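Local coordinates for nitroreductase family protein (Sphingopyxis sp., PDB 7DP1) that probably reduces nitro groups of dinitroaniline herbicides, using bound FMN as cofactor and NADPH as the source of electrons, at residues L50-A55 / P148-D153; V57-R62 / A134-F139; G80-Y85 / G182-A187; L140-I145 / D194-S199. The protein carries 1 engineered substitution. All coordinates share one frame; numbering follows the deposited sequence.

Contact 1 (L50-A55 / P148-D153); sequences LQPWQA and PPQWAD
Pro-52 and Asp-153 meet at the wall of an FMN pocket of the nitroreductase fold, where the chain leading into strand 54-59, outermost of the sheet within this chain, lies against the first turns of helix 148-167. The proline ring crosses the aspartate at about a right angle. Its CG rests 3.5 Å from Asp-153 CB, and its CD lies 3.8 Å from Asp-153 OD2, so carbon flanks the carboxylate here. The other oxygen, OD1, is hydrogen-bonded to the backbone N of Gly-47, a fellow pocket residue, and the flavin itself touches Asp-153. The proline packing and the bond from Gly-47 N thus hold the carboxylate in place from two directions.

One turn earlier on the helix, Gln-150 CB comes within 4.0 Å of Pro-52 CG, so the ring touches both residues. The glutamine chain bends at its second torsion (chi2 77°), which sends the amide off to Gly-147 N through OE1 and to Ile-87 O of the second subunit through NE2. Leu-50 CD1 brushes that amide, 4.3 Å from Gln-150 NE2.

Trp-53 has CG between its backbone N and carbonyl carbon (chi1 50°), an arrangement that brings the benzene half of the indole to the helix. Its NE1 is bound to Gln-42 and its ring stacks on Trp-157, while CE3 and CZ3 both lie 3.5 Å from Asp-153 O, which approaches obliquely.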
loop_
_atom_site.group_PDB
_atom_site.type_symbol
_atom_site.label_atom_id
_atom_site.label_comp_id
_atom_site.label_asym_id
_atom_site.label_seq_id
_atom_site.Cartn_x
_atom_site.Cartn_y
_atom_site.Cartn_z
ATOM N N LEU A 50 -9.507 9.380 4.024
ATOM C CA LEU A 50 -9.779 8.825 5.357
ATOM C C LEU A 50 -8.529 8.662 6.216
ATOM O O LEU A 50 -8.630 8.739 7.432
ATOM C CB LEU A 50 -10.500 7.488 5.269
ATOM C CG LEU A 50 -11.988 7.518 4.926
ATOM C CD1 LEU A 50 -12.570 6.125 5.118
ATOM C CD2 LEU A 50 -12.742 8.535 5.764
ATOM N N GLN A 51 -7.364 8.429 5.606
ATOM C CA GLN A 51 -6.141 8.207 6.379
ATOM C C GLN A 51 -6.349 7.142 7.480
ATOM O O GLN A 51 -6.168 7.424 8.659
ATOM C CB GLN A 51 -5.660 9.519 7.030
ATOM C CG GLN A 51 -5.347 10.636 6.022
ATOM C CD GLN A 51 -5.382 12.010 6.661
ATOM O OE1 GLN A 51 -4.423 12.439 7.318
ATOM N NE2 GLN A 51 -6.513 12.687 6.523
ATOM N N PRO A 52 -6.736 5.927 7.091
ATOM C CA PRO A 52 -7.191 4.949 8.096
ATOM C C PRO A 52 -6.072 4.324 8.945
ATOM O O PRO A 52 -6.392 3.629 9.912
ATOM C CB PRO A 52 -7.902 3.890 7.242
ATOM C CG PRO A 52 -7.143 3.935 5.906
ATOM C CD PRO A 52 -6.758 5.388 5.717
ATOM N N TRP A 53 -4.805 4.569 8.609
ATOM C CA TRP A 53 -3.690 3.985 9.342
ATOM C C TRP A 53 -3.486 4.537 10.760
ATOM O O TRP A 53 -3.593 5.739 11.004
ATOM C CB TRP A 53 -2.384 4.146 8.554
ATOM C CG TRP A 53 -2.094 5.514 8.056
ATOM C CD1 TRP A 53 -1.425 6.509 8.714
ATOM C CD2 TRP A 53 -2.451 6.051 6.773
ATOM N NE1 TRP A 53 -1.350 7.629 7.924
ATOM C CE2 TRP A 53 -1.976 7.375 6.729
ATOM C CE3 TRP A 53 -3.128 5.532 5.654
ATOM C CZ2 TRP A 53 -2.164 8.204 5.614
ATOM C CZ3 TRP A 53 -3.299 6.350 4.534
ATOM C CH2 TRP A 53 -2.822 7.674 4.528
ATOM N N GLN A 54 -3.164 3.644 11.680
ATOM C CA GLN A 54 -2.800 4.038 13.051
ATOM C C GLN A 54 -1.587 3.231 13.463
ATOM O O GLN A 54 -1.489 2.054 13.133
ATOM C CB GLN A 54 -3.952 3.801 14.031
ATOM C CG GLN A 54 -5.078 4.808 13.920
ATOM C CD GLN A 54 -6.255 4.459 14.815
ATOM O OE1 GLN A 54 -7.256 3.904 14.364
ATOM N NE2 GLN A 54 -6.125 4.763 16.094
ATOM N N ALA A 55 -0.670 3.833 14.199
ATOM C CA ALA A 55 0.536 3.099 14.533
ATOM C C ALA A 55 0.930 3.266 15.975
ATOM O O ALA A 55 0.875 4.360 16.522
ATOM C CB ALA A 55 1.688 3.523 13.635
ATOM N N PRO A 148 -11.160 -3.863 2.818
ATOM C CA PRO A 148 -10.027 -4.105 1.918
ATOM C C PRO A 148 -9.465 -2.828 1.232
ATOM O O PRO A 148 -8.252 -2.638 1.259
ATOM C CB PRO A 148 -10.619 -5.083 0.882
ATOM C CG PRO A 148 -11.649 -5.849 1.654
ATOM C CD PRO A 148 -12.267 -4.813 2.588
ATOM N N PRO A 149 -10.321 -1.950 0.662
ATOM C CA PRO A 149 -9.704 -0.727 0.134
ATOM C C PRO A 149 -8.988 0.106 1.212
ATOM O O PRO A 149 -8.045 0.827 0.891
ATOM C CB PRO A 149 -10.896 0.059 -0.411
ATOM C CG PRO A 149 -12.054 -0.396 0.435
ATOM C CD PRO A 149 -11.796 -1.875 0.619
ATOM N N GLN A 150 -9.466 0.077 2.458
ATOM C CA GLN A 150 -8.754 0.824 3.486
ATOM C C GLN A 150 -7.437 0.123 3.824
ATOM O O GLN A 150 -6.453 0.759 4.186
ATOM C CB GLN A 150 -9.606 1.018 4.731
ATOM C CG GLN A 150 -10.652 2.109 4.578
ATOM C CD GLN A 150 -11.838 1.661 3.764
ATOM O OE1 GLN A 150 -12.346 0.562 3.953
ATOM N NE2 GLN A 150 -12.303 2.520 2.868
ATOM N N TRP A 151 -7.425 -1.196 3.708
ATOM C CA TRP A 151 -6.188 -1.910 3.874
ATOM C C TRP A 151 -5.196 -1.509 2.800
ATOM O O TRP A 151 -4.017 -1.387 3.085
ATOM C CB TRP A 151 -6.434 -3.425 3.879
ATOM C CG TRP A 151 -6.908 -3.859 5.246
ATOM C CD1 TRP A 151 -8.002 -3.386 5.920
ATOM C CD2 TRP A 151 -6.279 -4.798 6.121
ATOM N NE1 TRP A 151 -8.102 -3.989 7.147
ATOM C CE2 TRP A 151 -7.055 -4.862 7.295
ATOM C CE3 TRP A 151 -5.151 -5.607 6.017
ATOM C CZ2 TRP A 151 -6.727 -5.696 8.365
ATOM C CZ3 TRP A 151 -4.826 -6.432 7.074
ATOM C CH2 TRP A 151 -5.613 -6.471 8.236
ATOM N N ALA A 152 -5.662 -1.247 1.577
ATOM C CA ALA A 152 -4.721 -0.796 0.547
ATOM C C ALA A 152 -4.165 0.587 0.913
ATOM O O ALA A 152 -2.978 0.843 0.709
ATOM C CB ALA A 152 -5.381 -0.784 -0.849
ATOM N N ASP A 153 -5.013 1.454 1.482
ATOM C CA ASP A 153 -4.585 2.765 1.986
ATOM C C ASP A 153 -3.451 2.599 2.989
ATOM O O ASP A 153 -2.493 3.353 2.978
ATOM C CB ASP A 153 -5.727 3.520 2.686
ATOM C CG ASP A 153 -6.908 3.833 1.780
ATOM O OD1 ASP A 153 -6.746 3.894 0.541
ATOM O OD2 ASP A 153 -8.014 4.068 2.342
#

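Contact 2 (V57-R62 / A134-F139); sequences VVTGER and APVMLF
Val-57 faces Val-136 and Leu-138 with one methyl for each. Val-57 CG1 is trans to the backbone N (chi1 -178°) and meets Val-136 CG1 at 3.7 Å, while Val-57 CG2 turns to the leucine and lies 3.9 Å from Leu-138 CD1. Both valine-to-partner approaches are oblique, and Phe-38 of helix 31-41 packs on Val-57 and Leu-138 from the same face of the sheet.

Val-58 comes next, on the other face, and supplies the backbone pairing. Its N donates to Met-137 O over 2.8 Å, almost perfectly straight (178° at the hydrogen), and Met-137 N returns a 2.9 Å bond to Val-58 O. Above this hydrogen-bonded pair the two side chains run side by side in the same direction, with Val-58 CG2 3.9 Å from Met-137 CB. The same methyl comes to Phe-139 CE2, at an oblique angle to the ring. The methionine chain itself bends away twice, and its CG lies against one face of the phenylalanine ring. Trp-63 packs on both Val-58 and Met-137.

Thr-59 closes the pairing with its side chain. Thr-59 OG1 gives its proton to Pro-135 O at 2.8 Å, tilted 35° from the carbonyl plane, and stands 3.9 Å from Val-136 CG2. The strand then gives way to helix 60-74 around Gly-60.

The arrangement is that of antiparallel neighbours in the central sheet of the nitroreductase fold, here strands 54-59 and 136-143. On its other side, strand 54-59 pairs in parallel with a strand of the second subunit, so the sheet continues across the dimer.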
loop_
_atom_site.group_PDB
_atom_site.type_symbol
_atom_site.label_atom_id
_atom_site.label_comp_id
_atom_site.label_asym_id
_atom_site.label_seq_id
_atom_site.Cartn_x
_atom_site.Cartn_y
_atom_site.Cartn_z
ATOM N N VAL A 57 4.270 2.816 18.043
ATOM C CA VAL A 57 5.713 2.638 17.937
ATOM C C VAL A 57 6.305 2.312 19.278
ATOM O O VAL A 57 6.209 3.117 20.218
ATOM C CB VAL A 57 6.379 3.893 17.379
ATOM C CG1 VAL A 57 7.873 3.687 17.234
ATOM C CG2 VAL A 57 5.729 4.257 16.025
ATOM N N VAL A 58 6.943 1.146 19.377
ATOM C CA VAL A 58 7.512 0.753 20.661
ATOM C C VAL A 58 9.028 0.574 20.623
ATOM O O VAL A 58 9.614 0.295 19.580
ATOM C CB VAL A 58 6.861 -0.546 21.188
ATOM C CG1 VAL A 58 5.363 -0.353 21.353
ATOM C CG2 VAL A 58 7.167 -1.723 20.268
ATOM N N THR A 59 9.659 0.789 21.776
ATOM C CA THR A 59 11.092 0.597 21.914
ATOM C C THR A 59 11.437 0.276 23.378
ATOM O O THR A 59 10.567 0.319 24.259
ATOM C CB THR A 59 11.883 1.834 21.462
ATOM O OG1 THR A 59 13.270 1.491 21.320
ATOM C CG2 THR A 59 11.747 2.956 22.504
ATOM N N GLY A 60 12.709 -0.040 23.618
ATOM C CA GLY A 60 13.201 -0.355 24.941
ATOM C C GLY A 60 12.363 -1.407 25.651
ATOM O O GLY A 60 11.989 -2.415 25.050
ATOM N N GLU A 61 12.015 -1.126 26.907
ATOM C CA GLU A 61 11.337 -2.062 27.811
ATOM C C GLU A 61 9.956 -2.507 27.318
ATOM O O GLU A 61 9.557 -3.662 27.519
ATOM C CB GLU A 61 11.206 -1.415 29.197
ATOM C CG GLU A 61 9.882 -1.662 29.927
ATOM C CD GLU A 61 9.657 -3.113 30.345
ATOM O OE1 GLU A 61 10.626 -3.904 30.347
ATOM O OE2 GLU A 61 8.496 -3.459 30.658
ATOM N N ARG A 62 9.219 -1.582 26.710
ATOM C CA ARG A 62 7.899 -1.885 26.161
ATOM C C ARG A 62 8.018 -2.890 25.027
ATOM O O ARG A 62 7.298 -3.888 24.963
ATOM C CB ARG A 62 7.231 -0.611 25.659
ATOM C CG ARG A 62 7.002 0.413 26.766
ATOM C CD ARG A 62 5.961 -0.067 27.758
ATOM N NE ARG A 62 4.762 -0.517 27.065
ATOM C CZ ARG A 62 4.355 -1.778 27.027
ATOM N NH1 ARG A 62 5.050 -2.722 27.650
ATOM N NH2 ARG A 62 3.254 -2.091 26.359
ATOM N N ALA A 134 16.067 -5.460 15.633
ATOM C CA ALA A 134 15.782 -4.041 15.484
ATOM C C ALA A 134 15.421 -3.429 16.838
ATOM O O ALA A 134 14.732 -4.057 17.648
ATOM C CB ALA A 134 14.675 -3.827 14.492
ATOM N N PRO A 135 15.895 -2.200 17.087
ATOM C CA PRO A 135 15.660 -1.485 18.352
ATOM C C PRO A 135 14.254 -0.903 18.476
ATOM O O PRO A 135 13.811 -0.619 19.586
ATOM C CB PRO A 135 16.703 -0.367 18.316
ATOM C CG PRO A 135 16.890 -0.102 16.865
ATOM C CD PRO A 135 16.782 -1.446 16.188
ATOM N N VAL A 136 13.573 -0.740 17.350
ATOM C CA VAL A 136 12.260 -0.101 17.298
ATOM C C VAL A 136 11.281 -0.988 16.548
ATOM O O VAL A 136 11.648 -1.608 15.553
ATOM C CB VAL A 136 12.341 1.294 16.600
ATOM C CG1 VAL A 136 10.956 1.814 16.236
ATOM C CG2 VAL A 136 13.109 2.308 17.481
ATOM N N MET A 137 10.049 -1.087 17.034
ATOM C CA MET A 137 9.027 -1.846 16.313
ATOM C C MET A 137 7.742 -1.028 16.195
ATOM O O MET A 137 7.205 -0.555 17.201
ATOM C CB MET A 137 8.735 -3.185 17.008
ATOM C CG MET A 137 7.547 -3.947 16.413
ATOM S SD MET A 137 7.882 -4.569 14.733
ATOM C CE MET A 137 9.340 -5.566 15.098
ATOM N N LEU A 138 7.274 -0.851 14.961
ATOM C CA LEU A 138 6.010 -0.164 14.681
ATOM C C LEU A 138 4.930 -1.175 14.413
ATOM O O LEU A 138 5.062 -2.017 13.514
ATOM C CB LEU A 138 6.151 0.769 13.475
ATOM C CG LEU A 138 4.905 1.485 12.953
ATOM C CD1 LEU A 138 5.277 2.856 12.448
ATOM C CD2 LEU A 138 4.252 0.698 11.823
ATOM N N PHE A 139 3.829 -1.042 15.129
ATOM C CA PHE A 139 2.678 -1.891 14.890
ATOM C C PHE A 139 1.602 -1.067 14.220
ATOM O O PHE A 139 1.093 -0.082 14.787
ATOM C CB PHE A 139 2.165 -2.502 16.185
ATOM C CG PHE A 139 3.067 -3.559 16.745
ATOM C CD1 PHE A 139 3.127 -4.807 16.157
ATOM C CD2 PHE A 139 3.852 -3.304 17.865
ATOM C CE1 PHE A 139 3.967 -5.798 16.666
ATOM C CE2 PHE A 139 4.690 -4.274 18.380
ATOM C CZ PHE A 139 4.744 -5.541 17.788
#

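Contact 3 (G80-Y85 / G182-A187); sequences GFQPEY and GATVRA
Glu-84 and Arg-186 come at each other from opposite directions, and the arginine offers its side rather than its end. Arg-186 NH2 donates to Glu-84 OE1 over 2.6 Å and NE to Glu-84 OE2 over 2.9 Å, one nitrogen to each oxygen, with both oxygens close to the guanidinium plane. The carboxylate is twisted against that plane by 36°. As a result OE1 is met on its syn side, whereas NE reaches OE2 from above the carboxylate plane. A bend of the glutamate at its second torsion (chi2 -71°) swings the acid group over the start of helix 182-189. Its CG passes 3.5 Å from Gly-182 CA, a closeness that the lack of a side chain on the glycine permits.

Gln-82 reaches the first turn of the helix with an extended chain and crosses Thr-184 at about a right angle. Its OE1 takes two bonds from Thr-184, from OG1 at 2.7 Å and from N at 3.1 Å, arriving from opposite faces of the amide plane. These two bonds help to hold the amide in its orientation. At the very start of the helix, Gly-182 N makes a weak bond to Gln-82 O, and a water accepts from Ala-183 N at 2.9 Å while donating to Glu-84 OE1.

Of the first three helix amides, Thr-184 N thus bonds to the 80-85 loop, Gly-182 N does so weakly, and Ala-183 N reaches it through water. Glu-84 OE2 has a second donor in Leu-197 N, tying the loop to strand 195-204. The negative carboxylate, set near a helix N-terminus and paired with an arginine, is probably stabilised in its ionised form.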
loop_
_atom_site.group_PDB
_atom_site.type_symbol
_atom_site.label_atom_id
_atom_site.label_comp_id
_atom_site.label_asym_id
_atom_site.label_seq_id
_atom_site.Cartn_x
_atom_site.Cartn_y
_atom_site.Cartn_z
ATOM N N GLY A 80 -1.176 -22.006 20.653
ATOM C CA GLY A 80 -1.005 -20.629 21.087
ATOM C C GLY A 80 -1.359 -19.579 20.035
ATOM O O GLY A 80 -1.441 -18.389 20.335
ATOM N N PHE A 81 -1.539 -20.013 18.795
ATOM C CA PHE A 81 -1.790 -19.086 17.700
ATOM C C PHE A 81 -3.071 -18.291 17.922
ATOM O O PHE A 81 -4.078 -18.836 18.385
ATOM C CB PHE A 81 -1.871 -19.821 16.363
ATOM C CG PHE A 81 -0.541 -20.250 15.829
ATOM C CD1 PHE A 81 0.570 -19.437 15.970
ATOM C CD2 PHE A 81 -0.408 -21.445 15.141
ATOM C CE1 PHE A 81 1.794 -19.828 15.468
ATOM C CE2 PHE A 81 0.815 -21.833 14.630
ATOM C CZ PHE A 81 1.916 -21.025 14.798
ATOM N N GLN A 82 -3.007 -16.997 17.609
ATOM C CA GLN A 82 -4.168 -16.106 17.678
ATOM C C GLN A 82 -4.217 -15.267 16.407
ATOM O O GLN A 82 -3.940 -14.063 16.426
ATOM C CB GLN A 82 -4.105 -15.189 18.909
ATOM C CG GLN A 82 -3.836 -15.911 20.233
ATOM C CD GLN A 82 -3.479 -14.940 21.348
ATOM O OE1 GLN A 82 -2.685 -14.010 21.145
ATOM N NE2 GLN A 82 -4.051 -15.156 22.539
ATOM N N PRO A 83 -4.534 -15.909 15.278
ATOM C CA PRO A 83 -4.465 -15.205 13.989
ATOM C C PRO A 83 -5.455 -14.048 13.939
ATOM O O PRO A 83 -6.599 -14.268 14.303
ATOM C CB PRO A 83 -4.828 -16.299 12.977
ATOM C CG PRO A 83 -4.607 -17.574 13.699
ATOM C CD PRO A 83 -4.960 -17.309 15.123
ATOM N N GLU A 84 -5.029 -12.849 13.525
ATOM C CA GLU A 84 -5.930 -11.705 13.369
ATOM C C GLU A 84 -6.792 -11.871 12.116
ATOM O O GLU A 84 -7.917 -11.364 12.040
ATOM C CB GLU A 84 -5.153 -10.381 13.248
ATOM C CG GLU A 84 -4.613 -9.770 14.505
ATOM C CD GLU A 84 -5.691 -9.185 15.413
ATOM O OE1 GLU A 84 -6.297 -9.965 16.171
ATOM O OE2 GLU A 84 -5.923 -7.953 15.381
ATOM N N TYR A 85 -6.235 -12.573 11.136
ATOM C CA TYR A 85 -6.861 -12.776 9.830
ATOM C C TYR A 85 -6.063 -13.848 9.090
ATOM O O TYR A 85 -5.152 -14.440 9.657
ATOM C CB TYR A 85 -6.880 -11.479 9.031
ATOM C CG TYR A 85 -5.508 -10.843 8.934
ATOM C CD1 TYR A 85 -4.609 -11.226 7.939
ATOM C CD2 TYR A 85 -5.102 -9.872 9.847
ATOM C CE1 TYR A 85 -3.344 -10.649 7.855
ATOM C CE2 TYR A 85 -3.841 -9.288 9.765
ATOM C CZ TYR A 85 -2.968 -9.685 8.769
ATOM O OH TYR A 85 -1.713 -9.123 8.684
ATOM N N GLY A 182 -2.170 -11.597 17.309
ATOM C CA GLY A 182 -2.744 -10.264 17.363
ATOM C C GLY A 182 -3.280 -9.869 18.731
ATOM O O GLY A 182 -2.949 -8.797 19.247
ATOM N N ALA A 183 -4.089 -10.745 19.322
ATOM C CA ALA A 183 -4.747 -10.458 20.597
ATOM C C ALA A 183 -3.742 -10.172 21.699
ATOM O O ALA A 183 -3.932 -9.252 22.488
ATOM C CB ALA A 183 -5.654 -11.615 21.007
ATOM N N THR A 184 -2.679 -10.970 21.755
ATOM C CA THR A 184 -1.614 -10.755 22.731
ATOM C C THR A 184 -0.920 -9.415 22.493
ATOM O O THR A 184 -0.735 -8.633 23.413
ATOM C CB THR A 184 -0.551 -11.860 22.679
ATOM O OG1 THR A 184 -1.122 -13.093 23.115
ATOM C CG2 THR A 184 0.626 -11.501 23.583
ATOM N N VAL A 185 -0.524 -9.170 21.251
ATOM C CA VAL A 185 0.133 -7.911 20.908
ATOM C C VAL A 185 -0.760 -6.726 21.280
ATOM O O VAL A 185 -0.317 -5.806 21.974
ATOM C CB VAL A 185 0.493 -7.859 19.417
ATOM C CG1 VAL A 185 1.147 -6.496 19.038
ATOM C CG2 VAL A 185 1.391 -9.036 19.047
ATOM N N ARG A 186 -2.020 -6.773 20.850
ATOM C CA ARG A 186 -2.977 -5.718 21.164
ATOM C C ARG A 186 -3.077 -5.547 22.670
ATOM O O ARG A 186 -3.176 -4.423 23.154
ATOM C CB ARG A 186 -4.366 -6.003 20.572
ATOM C CG ARG A 186 -4.453 -5.743 19.068
ATOM C CD ARG A 186 -5.896 -5.693 18.568
ATOM N NE ARG A 186 -6.334 -7.003 18.107
ATOM C CZ ARG A 186 -7.140 -7.805 18.775
ATOM N NH1 ARG A 186 -7.633 -7.433 19.955
ATOM N NH2 ARG A 186 -7.456 -8.983 18.260
ATOM N N ALA A 187 -3.086 -6.656 23.406
ATOM C CA ALA A 187 -3.125 -6.564 24.857
ATOM C C ALA A 187 -1.906 -5.820 25.415
ATOM O O ALA A 187 -2.053 -4.883 26.202
ATOM C CB ALA A 187 -3.228 -7.956 25.480
HETATM O O HOH W 1 -5.532 -12.345 17.402
#

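Contact 4 (L140-I145 / D194-S199); sequences LHCSRI and DQILFS
His-141 has CG between its backbone N and carbonyl carbon (chi1 54°) and Gln-195 bends sharply at its second torsion (chi2 -68°), which brings imidazole and amide together on the antiparallel pair of strands 136-143 and 195-204. His-141 ND1 donates to Gln-195 OE1 over 2.6 Å; the oxygen lies in the ring plane, and the ring and amide planes stand nearly perpendicular. The far nitrogen, NE2, is hydrogen-bonded to Thr-56 OG1, so both ring nitrogens are bonded.

A classic beta bulge interrupts the pairing, with Phe-198 and Ser-199 both opposite Leu-140. Leu-140 N binds Ser-199 O at 2.9 Å, while Leu-140 O takes Phe-198 N at 3.0 Å and only weakly Ser-199 N. Beside it, Leu-140 CD2 meets the edge of the Phe-198 ring, 3.7 Å from its CD2; this phenylalanine lines an FMN pocket and touches the flavin. Regular pairing resumes with His-141 opposite Leu-197, and Cys-142 O then accepts from Ile-196 N at 2.9 Å.

At the end of the strand, Ser-143 OG accepts from Ile-145 N in an ST turn, and a water links OG to Asp-194 OD2. Arg-144 N donates to Asp-194 O at 2.8 Å, and its side chain runs back over the neighbouring strand. Its NE donates to Gln-195 O from above the carbonyl plane, and Ile-196 CB sits over the centre of the guanidinium face, 3.9 Å from Arg-144 CZ.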
loop_
_atom_site.group_PDB
_atom_site.type_symbol
_atom_site.label_atom_id
_atom_site.label_comp_id
_atom_site.label_asym_id
_atom_site.label_seq_id
_atom_site.Cartn_x
_atom_site.Cartn_y
_atom_site.Cartn_z
ATOM N N LEU A 140 1.278 -1.475 13.001
ATOM C CA LEU A 140 0.313 -0.764 12.168
ATOM C C LEU A 140 -1.040 -1.389 12.342
ATOM O O LEU A 140 -1.203 -2.590 12.131
ATOM C CB LEU A 140 0.761 -0.784 10.688
ATOM C CG LEU A 140 -0.208 -0.333 9.586
ATOM C CD1 LEU A 140 -0.811 1.019 9.892
ATOM C CD2 LEU A 140 0.525 -0.305 8.210
ATOM N N HIS A 141 -2.009 -0.591 12.771
ATOM C CA HIS A 141 -3.339 -1.126 12.989
ATOM C C HIS A 141 -4.412 -0.133 12.576
ATOM O O HIS A 141 -4.103 1.013 12.228
ATOM C CB HIS A 141 -3.519 -1.513 14.441
ATOM C CG HIS A 141 -3.217 -0.397 15.397
ATOM N ND1 HIS A 141 -4.189 0.416 15.901
ATOM C CD2 HIS A 141 -2.040 0.007 15.936
ATOM C CE1 HIS A 141 -3.631 1.306 16.729
ATOM N NE2 HIS A 141 -2.340 1.074 16.762
ATOM N N CYS A 142 -5.665 -0.580 12.604
ATOM C CA CYS A 142 -6.783 0.271 12.215
ATOM C C CYS A 142 -8.075 -0.232 12.843
ATOM O O CYS A 142 -8.128 -1.324 13.421
ATOM C CB CYS A 142 -6.933 0.322 10.685
ATOM S SG CYS A 142 -7.322 -1.312 9.922
ATOM N N SER A 143 -9.120 0.572 12.727
ATOM C CA SER A 143 -10.425 0.161 13.213
ATOM C C SER A 143 -10.922 -1.049 12.437
ATOM O O SER A 143 -10.659 -1.162 11.243
ATOM C CB SER A 143 -11.438 1.294 13.087
ATOM O OG SER A 143 -12.739 0.795 13.337
ATOM N N ARG A 144 -11.645 -1.939 13.112
ATOM C CA ARG A 144 -12.240 -3.108 12.455
ATOM C C ARG A 144 -13.358 -2.777 11.475
ATOM O O ARG A 144 -13.849 -3.671 10.787
ATOM C CB ARG A 144 -12.774 -4.094 13.496
ATOM C CG ARG A 144 -11.679 -4.732 14.303
ATOM C CD ARG A 144 -12.166 -5.878 15.178
ATOM N NE ARG A 144 -11.001 -6.562 15.719
ATOM C CZ ARG A 144 -10.542 -7.723 15.275
ATOM N NH1 ARG A 144 -9.455 -8.255 15.818
ATOM N NH2 ARG A 144 -11.175 -8.356 14.303
ATOM N N ILE A 145 -13.799 -1.523 11.436
ATOM C CA ILE A 145 -14.786 -1.136 10.430
ATOM C C ILE A 145 -14.128 -1.061 9.050
ATOM O O ILE A 145 -14.795 -1.165 8.026
ATOM C CB ILE A 145 -15.464 0.230 10.739
ATOM C CG1 ILE A 145 -14.454 1.377 10.602
ATOM C CG2 ILE A 145 -16.133 0.228 12.117
ATOM C CD1 ILE A 145 -15.106 2.728 10.340
ATOM N N ASP A 194 -11.688 -3.203 19.273
ATOM C CA ASP A 194 -12.235 -2.480 18.130
ATOM C C ASP A 194 -11.147 -2.302 17.081
ATOM O O ASP A 194 -11.417 -1.901 15.945
ATOM C CB ASP A 194 -12.773 -1.118 18.553
ATOM C CG ASP A 194 -11.672 -0.200 19.057
ATOM O OD1 ASP A 194 -10.951 -0.586 20.007
ATOM O OD2 ASP A 194 -11.505 0.897 18.475
ATOM N N GLN A 195 -9.903 -2.541 17.492
ATOM C CA GLN A 195 -8.749 -2.448 16.589
ATOM C C GLN A 195 -8.365 -3.821 16.058
ATOM O O GLN A 195 -8.589 -4.843 16.717
ATOM C CB GLN A 195 -7.546 -1.830 17.305
ATOM C CG GLN A 195 -7.746 -0.379 17.642
ATOM C CD GLN A 195 -7.776 0.467 16.395
ATOM O OE1 GLN A 195 -6.797 0.524 15.648
ATOM N NE2 GLN A 195 -8.920 1.097 16.136
ATOM N N ILE A 196 -7.772 -3.841 14.875
ATOM C CA ILE A 196 -7.197 -5.068 14.334
ATOM C C ILE A 196 -5.759 -4.797 13.924
ATOM O O ILE A 196 -5.453 -3.768 13.312
ATOM C CB ILE A 196 -8.033 -5.624 13.134
ATOM C CG1 ILE A 196 -7.358 -6.855 12.525
ATOM C CG2 ILE A 196 -8.265 -4.557 12.055
ATOM C CD1 ILE A 196 -8.260 -7.664 11.580
ATOM N N LEU A 197 -4.865 -5.708 14.282
ATOM C CA LEU A 197 -3.461 -5.528 13.955
ATOM C C LEU A 197 -3.233 -6.026 12.557
ATOM O O LEU A 197 -3.541 -7.180 12.273
ATOM C CB LEU A 197 -2.559 -6.284 14.932
ATOM C CG LEU A 197 -1.060 -6.296 14.597
ATOM C CD1 LEU A 197 -0.466 -4.899 14.716
ATOM C CD2 LEU A 197 -0.295 -7.277 15.488
ATOM N N PHE A 198 -2.699 -5.172 11.689
ATOM C CA PHE A 198 -2.325 -5.606 10.340
ATOM C C PHE A 198 -0.909 -6.189 10.354
ATOM O O PHE A 198 -0.698 -7.361 10.042
ATOM C CB PHE A 198 -2.454 -4.442 9.334
ATOM C CG PHE A 198 -1.677 -4.629 8.031
ATOM C CD1 PHE A 198 -1.584 -5.853 7.408
ATOM C CD2 PHE A 198 -1.065 -3.543 7.429
ATOM C CE1 PHE A 198 -0.881 -5.996 6.221
ATOM C CE2 PHE A 198 -0.372 -3.679 6.241
ATOM C CZ PHE A 198 -0.271 -4.914 5.645
ATOM N N SER A 199 0.066 -5.390 10.737
ATOM C CA SER A 199 1.437 -5.825 10.543
ATOM C C SER A 199 2.380 -5.106 11.479
ATOM O O SER A 199 2.069 -4.019 11.974
ATOM C CB SER A 199 1.852 -5.585 9.090
ATOM O OG SER A 199 3.208 -5.940 8.874
HETATM O O HOH W 2 -12.841 1.471 16.171
#

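Overall arrangement
Contacts 2 and 4 share strand 136-143, one at each end, with centres about 18 Å apart; Phe-139 CB on Leu-197 CD1, 3.9 Å, joins them. Contact 1 lies about 9 Å from contact 4, centre to centre, tied to it by a probable hydrogen bond from His-141 N to Gln-54 O (2.7 Å). Contact 3, about 11 Å from contact 4, meets strand 195-204 through a probable bond between Glu-84 OE2 and Leu-197 N (2.7 Å), and its Tyr-85 ring lies against Trp-151 of contact 1. Asp-153 in contact 1 and Phe-198 in contact 4 line different FMN pockets, each about 4 Å from a bound flavin, whereas Met-137 and Glu-84 stay about 9 and 12 Å away.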